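Local atomic coordinates of UBP3-associated protein BRE5 (Saccharomyces cerevisiae, PDB entry 2QIY), a protein that acts with the ubiquitin protease UBP3 in de-ubiquitination, the step that leaves Sec23 mono-ubiquitinated, here represented by its N-terminal NTF2-like domain. Residues L43-Y48 against K73-N78; F122-I127 against T140-R145. All coordinates share one frame; numbering follows the deposited sequence.

Overall arrangement
Both contacts lie in the single NTF2-like domain of the chain, their centres about 13 Å apart, and they follow one another along the sequence: interaction 1 is complete before interaction 2 begins. They share the large mixed sheet. Strand 41-46 of interaction 1 runs parallel to its neighbour 137-147, which in turn forms the hairpin of interaction 2 with strand 120-130. Thr44 joins the two directly through probable backbone hydrogen bonds to Asp142 and Ile144. Interaction 1 sets helix 68-77 over the sheet, whereas interaction 2 knits the sheet itself. Both also reach the second subunit, so the same strands serve the domain core and the dimer.

Interaction 1: L43-Y48 against K73-N78; sequences LTHTNY and KFFSRN
Phe74 reaches from the helix end to the strand and meets Leu43, His45, Thr46 and Tyr48, burying more surface here than any other residue. Its CG stands anti to the backbone N (chi1 170°), which carries the ring out toward 43-48, where the carbonyl of Thr46 and the imidazole carbon of His45 both lie at its edge, near the ring plane. Thr46 O comes to 3.3 Å from Phe74 CZ, a weakly polar approach to the slightly positive ring rim. His45 and Phe74 meet rim to rim, with His45 CD2 3.6 Å from Phe74 CE2.

Phe75 presents its edge to one face of His45 in a T-shaped pair, the centroids 5.2 Å apart and the planes at 79°. Leu43 CD2 touches both phenylalanine rings, 4.0 Å from Phe74 CD2 and from Phe75 CZ.

Tyr48 closes the other end. Its CB lies 3.2 Å from Asn78 OD1, and its ring plane lies 44° from that of the Asn78 amide, while its hydroxyl bonds to Trp114. At Asn78, the first residue past the helix, ND2 turns back to Phe74 O at 3.0 Å, a bent bond, and OD1 bonds to Gln49. His45, Phe74 and Phe75 form an aromatic cluster, and with Leu43 and Tyr48 it holds the end of helix 68-77 to strand 41-46 and the loop after it by aromatic and apolar packing, whereas the polar ends of Tyr48 and Asn78 find their partners within their own segment or beyond the contact.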
ATOM      1  N   LEU A  43      -1.391   2.524 -14.378  1.00 20.84           N
ATOM      2  CA  LEU A  43      -1.659   1.215 -13.788  1.00 20.73           C
ATOM      3  C   LEU A  43      -0.364   0.457 -13.577  1.00 21.22           C
ATOM      4  O   LEU A  43       0.492   0.392 -14.482  1.00 21.60           O
ATOM      5  CB  LEU A  43      -2.508   0.418 -14.790  1.00 20.96           C
ATOM      6  CG  LEU A  43      -2.805  -1.034 -14.420  1.00 20.64           C
ATOM      7  CD1 LEU A  43      -3.691  -1.163 -13.162  1.00 21.92           C
ATOM      8  CD2 LEU A  43      -3.484  -1.716 -15.615  1.00 21.83           C
ATOM      9  N   THR A  44      -0.226  -0.152 -12.406  1.00 20.55           N
ATOM     10  CA  THR A  44       0.898  -1.091 -12.194  1.00 20.95           C
ATOM     11  C   THR A  44       0.215  -2.343 -11.716  1.00 21.06           C
ATOM     12  O   THR A  44      -0.341  -2.374 -10.613  1.00 21.76           O
ATOM     13  CB  THR A  44       1.871  -0.518 -11.146  1.00 21.04           C
ATOM     14  OG1 THR A  44       2.477   0.644 -11.693  1.00 21.23           O
ATOM     15  CG2 THR A  44       2.975  -1.535 -10.805  1.00 21.66           C
ATOM     16  N   HIS A  45       0.207  -3.384 -12.554  1.00 21.71           N
ATOM     17  CA  HIS A  45      -0.659  -4.540 -12.301  1.00 20.92           C
ATOM     18  C   HIS A  45       0.086  -5.871 -12.417  1.00 21.07           C
ATOM     19  O   HIS A  45       1.123  -5.961 -13.044  1.00 19.72           O
ATOM     20  CB  HIS A  45      -1.860  -4.514 -13.268  1.00 22.23           C
ATOM     21  CG  HIS A  45      -3.064  -5.257 -12.771  1.00 23.89           C
ATOM     22  ND1 HIS A  45      -3.883  -4.753 -11.781  1.00 23.35           N
ATOM     23  CD2 HIS A  45      -3.600  -6.443 -13.138  1.00 23.54           C
ATOM     24  CE1 HIS A  45      -4.864  -5.612 -11.544  1.00 23.13           C
ATOM     25  NE2 HIS A  45      -4.731  -6.636 -12.369  1.00 22.58           N
ATOM     26  N   THR A  46      -0.493  -6.900 -11.823  1.00 20.33           N
ATOM     27  CA  THR A  46      -0.032  -8.284 -11.964  1.00 21.28           C
ATOM     28  C   THR A  46       0.396  -8.603 -13.401  1.00 20.63           C
ATOM     29  O   THR A  46      -0.412  -8.453 -14.316  1.00 20.74           O
ATOM     30  CB  THR A  46      -1.172  -9.186 -11.592  1.00 21.33           C
ATOM     31  OG1 THR A  46      -1.669  -8.744 -10.306  1.00 25.12           O
ATOM     32  CG2 THR A  46      -0.690 -10.669 -11.518  1.00 23.08           C
ATOM     33  N   ASN A  47       1.645  -9.037 -13.584  1.00 20.30           N
ATOM     34  CA  ASN A  47       2.119  -9.285 -14.932  1.00 21.10           C
ATOM     35  C   ASN A  47       1.740 -10.687 -15.387  1.00 20.74           C
ATOM     36  O   ASN A  47       2.523 -11.640 -15.259  1.00 21.48           O
ATOM     37  CB  ASN A  47       3.624  -9.092 -15.065  1.00 20.50           C
ATOM     38  CG  ASN A  47       4.076  -9.199 -16.514  1.00 22.69           C
ATOM     39  OD1 ASN A  47       3.248  -9.341 -17.428  1.00 22.15           O
ATOM     40  ND2 ASN A  47       5.386  -9.143 -16.729  1.00 23.72           N
ATOM     41  N   TYR A  48       0.523 -10.789 -15.900  1.00 21.61           N
ATOM     42  CA  TYR A  48       0.013 -12.063 -16.354  1.00 22.58           C
ATOM     43  C   TYR A  48       0.834 -12.680 -17.494  1.00 23.51           C
ATOM     44  O   TYR A  48       0.749 -13.881 -17.713  1.00 25.21           O
ATOM     45  CB  TYR A  48      -1.413 -11.899 -16.807  1.00 22.63           C
ATOM     46  CG  TYR A  48      -2.407 -11.583 -15.719  1.00 22.62           C
ATOM     47  CD1 TYR A  48      -3.080 -10.380 -15.712  1.00 22.33           C
ATOM     48  CD2 TYR A  48      -2.719 -12.525 -14.732  1.00 24.62           C
ATOM     49  CE1 TYR A  48      -4.036 -10.077 -14.731  1.00 21.98           C
ATOM     50  CE2 TYR A  48      -3.661 -12.243 -13.748  1.00 24.38           C
ATOM     51  CZ  TYR A  48      -4.318 -11.030 -13.758  1.00 23.88           C
ATOM     52  OH  TYR A  48      -5.271 -10.800 -12.787  1.00 24.04           O
ATOM     53  N   LYS A  73      -6.186  -2.610 -23.458  1.00 21.24           N
ATOM     54  CA  LYS A  73      -5.529  -3.674 -24.213  1.00 23.89           C
ATOM     55  C   LYS A  73      -4.922  -4.711 -23.254  1.00 22.79           C
ATOM     56  O   LYS A  73      -4.983  -5.926 -23.511  1.00 22.84           O
ATOM     57  CB  LYS A  73      -4.480  -3.069 -25.145  1.00 24.34           C
ATOM     58  CG  LYS A  73      -3.607  -4.070 -25.902  1.00 28.20           C
ATOM     59  CD  LYS A  73      -2.452  -3.361 -26.679  1.00 29.21           C
ATOM     60  CE  LYS A  73      -2.338  -1.850 -26.353  1.00 35.54           C
ATOM     61  NZ  LYS A  73      -0.946  -1.354 -26.032  1.00 36.71           N
ATOM     62  N   PHE A  74      -4.324  -4.230 -22.172  1.00 22.40           N
ATOM     63  CA  PHE A  74      -3.766  -5.118 -21.144  1.00 21.86           C
ATOM     64  C   PHE A  74      -4.851  -6.000 -20.494  1.00 22.21           C
ATOM     65  O   PHE A  74      -4.717  -7.227 -20.446  1.00 22.02           O
ATOM     66  CB  PHE A  74      -2.982  -4.315 -20.087  1.00 22.23           C
ATOM     67  CG  PHE A  74      -2.593  -5.135 -18.882  1.00 22.19           C
ATOM     68  CD1 PHE A  74      -1.471  -5.969 -18.929  1.00 23.15           C
ATOM     69  CD2 PHE A  74      -3.368  -5.111 -17.739  1.00 23.25           C
ATOM     70  CE1 PHE A  74      -1.112  -6.748 -17.819  1.00 24.95           C
ATOM     71  CE2 PHE A  74      -3.031  -5.888 -16.605  1.00 24.21           C
ATOM     72  CZ  PHE A  74      -1.906  -6.719 -16.664  1.00 22.53           C
ATOM     73  N   PHE A  75      -5.924  -5.401 -19.988  1.00 21.49           N
ATOM     74  CA  PHE A  75      -6.976  -6.211 -19.361  1.00 21.36           C
ATOM     75  C   PHE A  75      -7.647  -7.173 -20.349  1.00 20.83           C
ATOM     76  O   PHE A  75      -7.912  -8.330 -20.034  1.00 21.16           O
ATOM     77  CB  PHE A  75      -8.033  -5.329 -18.695  1.00 21.72           C
ATOM     78  CG  PHE A  75      -7.592  -4.765 -17.360  1.00 21.66           C
ATOM     79  CD1 PHE A  75      -7.725  -3.412 -17.098  1.00 22.17           C
ATOM     80  CD2 PHE A  75      -7.062  -5.596 -16.370  1.00 22.12           C
ATOM     81  CE1 PHE A  75      -7.335  -2.883 -15.869  1.00 24.67           C
ATOM     82  CE2 PHE A  75      -6.675  -5.075 -15.130  1.00 23.47           C
ATOM     83  CZ  PHE A  75      -6.813  -3.723 -14.888  1.00 23.13           C
ATOM     84  N   SER A  76      -7.902  -6.674 -21.550  1.00 20.94           N
ATOM     85  CA  SER A  76      -8.560  -7.457 -22.576  1.00 21.61           C
ATOM     86  C   SER A  76      -7.734  -8.683 -23.001  1.00 22.37           C
ATOM     87  O   SER A  76      -8.299  -9.784 -23.166  1.00 23.89           O
ATOM     88  CB  SER A  76      -8.903  -6.560 -23.766  1.00 21.98           C
ATOM     89  OG  SER A  76      -9.883  -5.608 -23.390  1.00 21.82           O
ATOM     90  N   ARG A  77      -6.416  -8.507 -23.173  1.00 22.83           N
ATOM     91  CA  ARG A  77      -5.513  -9.614 -23.545  1.00 23.42           C
ATOM     92  C   ARG A  77      -5.529 -10.722 -22.500  1.00 23.63           C
ATOM     93  O   ARG A  77      -5.292 -11.897 -22.814  1.00 24.92           O
ATOM     94  CB  ARG A  77      -4.081  -9.118 -23.730  1.00 24.34           C
ATOM     95  N   ASN A  78      -5.802 -10.330 -21.258  1.00 23.22           N
ATOM     96  CA  ASN A  78      -5.769 -11.238 -20.122  1.00 23.09           C
ATOM     97  C   ASN A  78      -7.151 -11.569 -19.604  1.00 23.37           C
ATOM     98  O   ASN A  78      -7.307 -11.985 -18.445  1.00 23.24           O
ATOM     99  CB  ASN A  78      -4.932 -10.604 -19.011  1.00 22.38           C
ATOM    100  CG  ASN A  78      -3.481 -10.576 -19.373  1.00 23.77           C
ATOM    101  OD1 ASN A  78      -2.892 -11.630 -19.608  1.00 25.11           O
ATOM    102  ND2 ASN A  78      -2.895  -9.380 -19.471  1.00 22.06           N
TER

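Interaction 2: F122-I127 against T140-R145; sequences FCQTFI and TNDIIR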
ATOM      1  N   PHE A 122      -1.260  -9.122  -0.781  1.00 20.42           N
ATOM      2  CA  PHE A 122      -1.057  -7.926  -1.608  1.00 20.57           C
ATOM      3  C   PHE A 122      -1.476  -6.673  -0.877  1.00 21.17           C
ATOM      4  O   PHE A 122      -2.258  -6.708   0.073  1.00 21.40           O
ATOM      5  CB  PHE A 122      -1.890  -8.027  -2.901  1.00 21.37           C
ATOM      6  CG  PHE A 122      -3.371  -7.762  -2.688  1.00 18.99           C
ATOM      7  CD1 PHE A 122      -3.869  -6.464  -2.856  1.00 21.65           C
ATOM      8  CD2 PHE A 122      -4.238  -8.769  -2.274  1.00 22.17           C
ATOM      9  CE1 PHE A 122      -5.201  -6.178  -2.650  1.00 23.01           C
ATOM     10  CE2 PHE A 122      -5.575  -8.502  -2.073  1.00 24.07           C
ATOM     11  CZ  PHE A 122      -6.071  -7.197  -2.258  1.00 24.33           C
ATOM     12  N   CYS A 123      -0.926  -5.559  -1.348  1.00 21.75           N
ATOM     13  CA  CYS A 123      -1.450  -4.250  -1.037  1.00 24.46           C
ATOM     14  C   CYS A 123      -1.721  -3.544  -2.363  1.00 22.86           C
ATOM     15  O   CYS A 123      -0.955  -3.658  -3.336  1.00 22.15           O
ATOM     16  CB  CYS A 123      -0.453  -3.498  -0.195  1.00 25.46           C
ATOM     17  SG  CYS A 123       1.202  -3.372  -0.778  1.00 41.99           S
ATOM     18  N   GLN A 124      -2.853  -2.869  -2.444  1.00 22.05           N
ATOM     19  CA  GLN A 124      -3.200  -2.203  -3.697  1.00 22.52           C
ATOM     20  C   GLN A 124      -3.647  -0.789  -3.358  1.00 22.76           C
ATOM     21  O   GLN A 124      -4.461  -0.600  -2.449  1.00 22.90           O
ATOM     22  CB  GLN A 124      -4.305  -2.954  -4.472  1.00 22.94           C
ATOM     23  CG  GLN A 124      -4.597  -2.354  -5.882  1.00 23.17           C
ATOM     24  CD  GLN A 124      -5.355  -3.299  -6.826  1.00 23.84           C
ATOM     25  OE1 GLN A 124      -5.576  -2.976  -8.011  1.00 27.25           O
ATOM     26  NE2 GLN A 124      -5.746  -4.455  -6.323  1.00 23.56           N
ATOM     27  N   THR A 125      -3.134   0.193  -4.103  1.00 21.95           N
ATOM     28  CA  THR A 125      -3.451   1.585  -3.821  1.00 22.54           C
ATOM     29  C   THR A 125      -4.088   2.217  -5.036  1.00 21.56           C
ATOM     30  O   THR A 125      -3.658   1.958  -6.157  1.00 21.29           O
ATOM     31  CB  THR A 125      -2.166   2.344  -3.440  1.00 23.30           C
ATOM     32  OG1 THR A 125      -1.745   1.849  -2.163  1.00 26.50           O
ATOM     33  CG2 THR A 125      -2.421   3.798  -3.318  1.00 24.81           C
ATOM     34  N   PHE A 126      -5.103   3.038  -4.800  1.00 19.95           N
ATOM     35  CA  PHE A 126      -5.816   3.769  -5.860  1.00 20.47           C
ATOM     36  C   PHE A 126      -5.889   5.249  -5.555  1.00 20.90           C
ATOM     37  O   PHE A 126      -5.925   5.655  -4.378  1.00 20.45           O
ATOM     38  CB  PHE A 126      -7.267   3.314  -5.897  1.00 20.90           C
ATOM     39  CG  PHE A 126      -7.442   1.838  -6.091  1.00 20.80           C
ATOM     40  CD1 PHE A 126      -7.455   0.978  -4.981  1.00 22.72           C
ATOM     41  CD2 PHE A 126      -7.637   1.306  -7.378  1.00 21.32           C
ATOM     42  CE1 PHE A 126      -7.641  -0.393  -5.162  1.00 23.79           C
ATOM     43  CE2 PHE A 126      -7.852  -0.068  -7.548  1.00 21.84           C
ATOM     44  CZ  PHE A 126      -7.843  -0.904  -6.434  1.00 21.87           C
ATOM     45  N   ILE A 127      -5.952   6.059  -6.610  1.00 20.05           N
ATOM     46  CA  ILE A 127      -6.355   7.463  -6.471  1.00 20.76           C
ATOM     47  C   ILE A 127      -7.575   7.684  -7.361  1.00 20.77           C
ATOM     48  O   ILE A 127      -7.555   7.321  -8.545  1.00 20.59           O
ATOM     49  CB  ILE A 127      -5.238   8.470  -6.847  1.00 20.49           C
ATOM     50  CG1 ILE A 127      -4.064   8.314  -5.892  1.00 23.16           C
ATOM     51  CG2 ILE A 127      -5.778   9.924  -6.763  1.00 21.92           C
ATOM     52  CD1 ILE A 127      -4.372   8.774  -4.539  1.00 32.28           C
ATOM     53  N   THR A 140      -7.258   7.422 -11.342  1.00 20.88           N
ATOM     54  CA  THR A 140      -6.081   8.012 -11.996  1.00 21.14           C
ATOM     55  C   THR A 140      -4.826   7.197 -11.758  1.00 21.28           C
ATOM     56  O   THR A 140      -3.847   7.309 -12.509  1.00 21.90           O
ATOM     57  CB  THR A 140      -5.838   9.481 -11.588  1.00 21.36           C
ATOM     58  OG1 THR A 140      -5.604   9.561 -10.173  1.00 21.46           O
ATOM     59  CG2 THR A 140      -7.029  10.347 -11.983  1.00 22.47           C
ATOM     60  N   ASN A 141      -4.853   6.395 -10.697  1.00 20.43           N
ATOM     61  CA  ASN A 141      -3.701   5.587 -10.273  1.00 21.04           C
ATOM     62  C   ASN A 141      -4.163   4.305  -9.640  1.00 20.44           C
ATOM     63  O   ASN A 141      -5.140   4.289  -8.871  1.00 20.44           O
ATOM     64  CB  ASN A 141      -2.850   6.331  -9.226  1.00 20.39           C
ATOM     65  CG  ASN A 141      -2.197   7.533  -9.779  1.00 21.07           C
ATOM     66  OD1 ASN A 141      -1.044   7.487 -10.245  1.00 24.48           O
ATOM     67  ND2 ASN A 141      -2.922   8.625  -9.782  1.00 16.97           N
ATOM     68  N   ASP A 142      -3.444   3.234  -9.951  1.00 19.81           N
ATOM     69  CA  ASP A 142      -3.787   1.899  -9.480  1.00 20.35           C
ATOM     70  C   ASP A 142      -2.491   1.105  -9.434  1.00 20.33           C
ATOM     71  O   ASP A 142      -1.932   0.813 -10.484  1.00 20.16           O
ATOM     72  CB  ASP A 142      -4.763   1.290 -10.488  1.00 20.53           C
ATOM     73  CG  ASP A 142      -5.189  -0.122 -10.133  1.00 22.10           C
ATOM     74  OD1 ASP A 142      -4.619  -0.727  -9.204  1.00 22.40           O
ATOM     75  OD2 ASP A 142      -6.128  -0.615 -10.811  1.00 23.89           O
ATOM     76  N   ILE A 143      -2.007   0.802  -8.221  1.00 19.78           N
ATOM     77  CA  ILE A 143      -0.732   0.066  -8.049  1.00 20.30           C
ATOM     78  C   ILE A 143      -0.978  -1.130  -7.152  1.00 19.69           C
ATOM     79  O   ILE A 143      -1.534  -0.981  -6.050  1.00 20.20           O
ATOM     80  CB  ILE A 143       0.365   0.890  -7.325  1.00 19.88           C
ATOM     81  CG1 ILE A 143       0.671   2.216  -8.045  1.00 21.92           C
ATOM     82  CG2 ILE A 143       1.644  -0.014  -7.099  1.00 20.40           C
ATOM     83  CD1 ILE A 143       1.610   3.124  -7.209  1.00 21.78           C
ATOM     84  N   ILE A 144      -0.606  -2.332  -7.608  1.00 20.21           N
ATOM     85  CA  ILE A 144      -0.587  -3.488  -6.710  1.00 20.39           C
ATOM     86  C   ILE A 144       0.860  -3.931  -6.432  1.00 21.53           C
ATOM     87  O   ILE A 144       1.726  -3.877  -7.311  1.00 21.15           O
ATOM     88  CB  ILE A 144      -1.447  -4.658  -7.265  1.00 20.28           C
ATOM     89  CG1 ILE A 144      -1.663  -5.751  -6.201  1.00 20.84           C
ATOM     90  CG2 ILE A 144      -0.852  -5.228  -8.588  1.00 20.94           C
ATOM     91  CD1 ILE A 144      -2.810  -6.731  -6.592  1.00 22.49           C
ATOM     92  N   ARG A 145       1.098  -4.359  -5.194  1.00 20.50           N
ATOM     93  CA  ARG A 145       2.392  -4.899  -4.822  1.00 21.54           C
ATOM     94  C   ARG A 145       2.130  -6.195  -4.047  1.00 21.18           C
ATOM     95  O   ARG A 145       1.373  -6.203  -3.063  1.00 21.39           O
ATOM     96  CB  ARG A 145       3.186  -3.893  -3.958  1.00 20.98           C
ATOM     97  CG  ARG A 145       4.345  -4.535  -3.151  1.00 21.39           C
ATOM     98  CD  ARG A 145       5.448  -5.159  -4.007  1.00 21.64           C
ATOM     99  NE  ARG A 145       6.088  -4.194  -4.919  1.00 22.65           N
ATOM    100  CZ  ARG A 145       7.171  -4.465  -5.659  1.00 23.90           C
ATOM    101  NH1 ARG A 145       7.775  -5.666  -5.580  1.00 25.46           N
ATOM    102  NH2 ARG A 145       7.701  -3.526  -6.445  1.00 25.91           N
TER
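Strands 122-127 and 140-145 run antiparallel, their axes 4.6 Å apart at 172°. Cys123 with Arg145 and Thr125 with Ile143 are hydrogen-bonded pairs, each closed by two nearly straight backbone bonds, such as Thr125 N to Ile143 O at 2.8 Å. Between and beyond them, Gln124 with Ile144 and Phe126 with Asp142 are non-hydrogen-bonded pairs, where alpha carbons come close enough for CA-H...O contacts. At the far end Thr140 and Asn141 both face Ile127: Thr140 N bonds to Ile127 O (2.8 Å) and Ile127 N to Asn141 O (3.0 Å), a classic beta bulge.

Gln124, Phe126, Asp142 and Ile144 share the face that meets helix 11-28. Gln124, extended beyond CG, brings its amide to the Asp142 carboxylate, the two planes only 25° apart. Asp142 CG lies anti to the backbone N (chi1 179°), which lays the carboxylate alongside the Phe126 ring, OD1 3.7 Å from CE2. Asp142 OD2 is hydrogen-bonded to the hydroxyls of Tyr22 and Tyr37, which would help to satisfy a buried carboxylate that is probably charged. Replacing Gln124 by an alanine would probably open a gap beside Ile144 and leave the Asp142 carboxylate without its amide neighbour. Farther along, the Ile144 methyl CD1 packs against Phe122 CD1 at 3.9 Å, branched chain against ring.

On the other face, Cys123 SG rests 3.8 Å from Arg145 CB; beyond it the arginine chain, bent at chi2 and chi3, leads away to a salt bridge with Asp93 of the second subunit. Thr125 and Ile143 there pack against Met107 and Gln95 of that subunit, respectively. This bulged hairpin, one face under a helix and the other at a partner, is characteristic of the curved sheet of NTF2-like dimers.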